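Local coordinates for protein K5 lyase (Enterobacteria phage k1-5, PDB 2X3H) that cleaves the glycosaminoglycan-like K5 capsular polysaccharide, probably by the beta-elimination expected of a polysaccharide lyase, as a trimeric phage tail spike, at residues Leu185-Asn190 and Asp195-Lys200. Sequence-based numbering, arbitrary orientation.
Sequences LIAYPN and DGLMIK
Leu185 and Ile199 point at each other across the interior and meet tip to tip. CD2 of Leu185 does the touching: it lies 3.7 Å from CG2 of Ile199 and 4.1 Å from CD1 of Ile199, so that one methyl is set against both ends of the branched side chain. In Leu185, CG stands anti to the backbone N (chi1 176°) and runs alongside the chain, and the second torsion (61°, to CD1) then leaves CD2 directed at Ile199. Ile199 has CG1 anti to the carbonyl carbon and CG2 anti to the backbone N, and both branches border the leucine methyl. Two residues further, Ala187 CB meets CD1 of Leu197 at 3.6 Å; the longer leucine spans most of the gap to the short alanine. Strand 186-188 and the start of strand 198-206 lie on different faces of a coil of the tail spike's parallel beta-helix, joined by the loop that carries Leu197, and their inward residues alternate with outward ones such as Ile186 and Met198. No hydrogen bond links the two segments; their CA atoms stay 9.0 Å apart at Ala187 and Leu197. All four touching residues are buried, and Leu185 also packs on Val160 and Phe175 of the preceding coil. On the outer face, Lys200 forms a salt bridge with Asp172 of a second subunit, while Met198 packs on Arg203 of that same subunit.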
ATOM      1  N   LEU A 185     -21.754  -7.047 -16.675  1.00  5.86           N
ATOM      2  CA  LEU A 185     -22.074  -5.641 -16.541  1.00  6.85           C
ATOM      3  C   LEU A 185     -21.089  -4.831 -17.375  1.00  6.99           C
ATOM      4  O   LEU A 185     -19.887  -4.911 -17.156  1.00  7.05           O
ATOM      5  CB  LEU A 185     -21.995  -5.225 -15.066  1.00  6.95           C
ATOM      6  CG  LEU A 185     -22.203  -3.737 -14.745  1.00  8.11           C
ATOM      7  CD1 LEU A 185     -23.583  -3.238 -15.162  1.00  8.85           C
ATOM      8  CD2 LEU A 185     -21.990  -3.489 -13.258  1.00  8.63           C
ATOM      9  N   ILE A 186     -21.597  -4.062 -18.330  1.00  7.18           N
ATOM     10  CA  ILE A 186     -20.724  -3.280 -19.206  1.00  7.04           C
ATOM     11  C   ILE A 186     -21.224  -1.846 -19.272  1.00  7.32           C
ATOM     12  O   ILE A 186     -22.401  -1.611 -19.481  1.00  8.06           O
ATOM     13  CB  ILE A 186     -20.627  -3.892 -20.638  1.00  7.66           C
ATOM     14  CG1 ILE A 186     -19.793  -2.998 -21.551  1.00  8.32           C
ATOM     15  CG2 ILE A 186     -22.018  -4.098 -21.241  1.00  8.55           C
ATOM     16  CD1 ILE A 186     -19.664  -3.482 -22.969  1.00  8.13           C
ATOM     17  N   ALA A 187     -20.316  -0.895 -19.087  1.00  6.80           N
ATOM     18  CA  ALA A 187     -20.627   0.515 -19.305  1.00  7.05           C
ATOM     19  C   ALA A 187     -19.746   1.038 -20.426  1.00  8.06           C
ATOM     20  O   ALA A 187     -18.543   0.755 -20.460  1.00  8.52           O
ATOM     21  CB  ALA A 187     -20.401   1.312 -18.023  1.00  7.43           C
ATOM     22  N   TYR A 188     -20.329   1.793 -21.362  1.00  7.71           N
ATOM     23  CA  TYR A 188     -19.554   2.315 -22.488  1.00  9.21           C
ATOM     24  C   TYR A 188     -20.091   3.666 -22.960  1.00  9.39           C
ATOM     25  O   TYR A 188     -21.176   4.067 -22.581  1.00  8.75           O
ATOM     26  CB  TYR A 188     -19.507   1.306 -23.647  1.00 11.15           C
ATOM     27  CG  TYR A 188     -20.863   0.831 -24.146  1.00 11.98           C
ATOM     28  CD1 TYR A 188     -21.456  -0.316 -23.625  1.00 12.62           C
ATOM     29  CD2 TYR A 188     -21.545   1.522 -25.149  1.00 13.68           C
ATOM     30  CE1 TYR A 188     -22.696  -0.763 -24.074  1.00 13.26           C
ATOM     31  CE2 TYR A 188     -22.787   1.077 -25.611  1.00 13.49           C
ATOM     32  CZ  TYR A 188     -23.352  -0.069 -25.071  1.00 13.75           C
ATOM     33  OH  TYR A 188     -24.587  -0.518 -25.528  1.00 14.79           O
ATOM     34  N   PRO A 189     -19.304   4.390 -23.770  1.00  9.46           N
ATOM     35  CA  PRO A 189     -19.766   5.708 -24.233  1.00 10.75           C
ATOM     36  C   PRO A 189     -20.908   5.581 -25.226  1.00 11.90           C
ATOM     37  O   PRO A 189     -20.885   4.689 -26.055  1.00 12.82           O
ATOM     38  CB  PRO A 189     -18.533   6.289 -24.945  1.00 10.26           C
ATOM     39  CG  PRO A 189     -17.372   5.424 -24.536  1.00 10.13           C
ATOM     40  CD  PRO A 189     -17.954   4.064 -24.258  1.00  9.66           C
ATOM     41  N   ASN A 190     -21.888   6.477 -25.142  1.00 13.77           N
ATOM     42  CA  ASN A 190     -23.027   6.443 -26.060  1.00 15.37           C
ATOM     43  C   ASN A 190     -23.567   7.838 -26.386  1.00 16.38           C
ATOM     44  O   ASN A 190     -24.748   8.122 -26.162  1.00 17.23           O
ATOM     45  CB  ASN A 190     -24.129   5.540 -25.489  1.00 16.00           C
ATOM     46  CG  ASN A 190     -25.247   5.264 -26.481  1.00 17.12           C
ATOM     47  OD1 ASN A 190     -25.028   5.245 -27.693  1.00 18.56           O
ATOM     48  ND2 ASN A 190     -26.447   5.015 -25.964  1.00 16.80           N
ATOM     49  N   ASP A 195     -19.541   8.469 -16.535  1.00  7.63           N
ATOM     50  CA  ASP A 195     -18.888   9.406 -15.596  1.00  7.48           C
ATOM     51  C   ASP A 195     -19.560   9.277 -14.236  1.00  7.15           C
ATOM     52  O   ASP A 195     -20.781   9.360 -14.133  1.00  6.81           O
ATOM     53  CB  ASP A 195     -19.044  10.833 -16.150  1.00  9.16           C
ATOM     54  CG  ASP A 195     -18.186  11.890 -15.431  1.00 11.21           C
ATOM     55  OD1 ASP A 195     -17.575  11.630 -14.374  1.00 10.74           O
ATOM     56  OD2 ASP A 195     -18.143  13.038 -15.944  1.00 12.78           O
ATOM     57  N   GLY A 196     -18.764   9.056 -13.192  1.00  5.53           N
ATOM     58  CA  GLY A 196     -19.317   9.057 -11.847  1.00  4.79           C
ATOM     59  C   GLY A 196     -20.058   7.786 -11.441  1.00  5.03           C
ATOM     60  O   GLY A 196     -20.895   7.803 -10.525  1.00  4.98           O
ATOM     61  N   LEU A 197     -19.752   6.684 -12.105  1.00  5.56           N
ATOM     62  CA  LEU A 197     -20.421   5.422 -11.778  1.00  5.74           C
ATOM     63  C   LEU A 197     -19.928   4.900 -10.441  1.00  5.49           C
ATOM     64  O   LEU A 197     -18.770   5.112 -10.072  1.00  4.83           O
ATOM     65  CB  LEU A 197     -20.137   4.357 -12.840  1.00  6.20           C
ATOM     66  CG  LEU A 197     -20.399   4.762 -14.302  1.00  7.34           C
ATOM     67  CD1 LEU A 197     -20.153   3.603 -15.259  1.00  8.56           C
ATOM     68  CD2 LEU A 197     -21.800   5.299 -14.482  1.00  8.27           C
ATOM     69  N   MET A 198     -20.801   4.216  -9.717  1.00  4.40           N
ATOM     70  CA  MET A 198     -20.376   3.469  -8.543  1.00  5.80           C
ATOM     71  C   MET A 198     -20.878   2.055  -8.720  1.00  5.78           C
ATOM     72  O   MET A 198     -22.080   1.821  -8.747  1.00  6.99           O
ATOM     73  CB  MET A 198     -20.948   4.067  -7.261  1.00  6.28           C
ATOM     74  CG  MET A 198     -20.334   5.411  -6.864  1.00  8.03           C
ATOM     75  SD  MET A 198     -21.167   6.088  -5.406  1.00 11.41           S
ATOM     76  CE  MET A 198     -20.188   7.541  -5.048  1.00  9.17           C
ATOM     77  N   ILE A 199     -19.946   1.125  -8.872  1.00  5.59           N
ATOM     78  CA  ILE A 199     -20.282  -0.269  -9.095  1.00  5.44           C
ATOM     79  C   ILE A 199     -19.683  -1.041  -7.933  1.00  6.06           C
ATOM     80  O   ILE A 199     -18.456  -1.120  -7.806  1.00  5.90           O
ATOM     81  CB  ILE A 199     -19.678  -0.755 -10.425  1.00  5.48           C
ATOM     82  CG1 ILE A 199     -20.365  -0.067 -11.616  1.00  6.22           C
ATOM     83  CG2 ILE A 199     -19.731  -2.279 -10.545  1.00  6.10           C
ATOM     84  CD1 ILE A 199     -19.595  -0.205 -12.924  1.00  6.33           C
ATOM     85  N   LYS A 200     -20.536  -1.578  -7.066  1.00  6.13           N
ATOM     86  CA  LYS A 200     -20.036  -2.147  -5.821  1.00  7.58           C
ATOM     87  C   LYS A 200     -20.818  -3.369  -5.380  1.00  7.69           C
ATOM     88  O   LYS A 200     -22.043  -3.420  -5.515  1.00  7.90           O
ATOM     89  CB  LYS A 200     -20.032  -1.099  -4.715  1.00  9.86           C
ATOM     90  CG  LYS A 200     -21.349  -0.365  -4.528  1.00 12.41           C
ATOM     91  CD  LYS A 200     -21.109   0.956  -3.797  1.00 15.77           C
ATOM     92  CE  LYS A 200     -22.391   1.716  -3.587  1.00 16.75           C
ATOM     93  NZ  LYS A 200     -22.246   2.655  -2.432  1.00 17.98           N
TER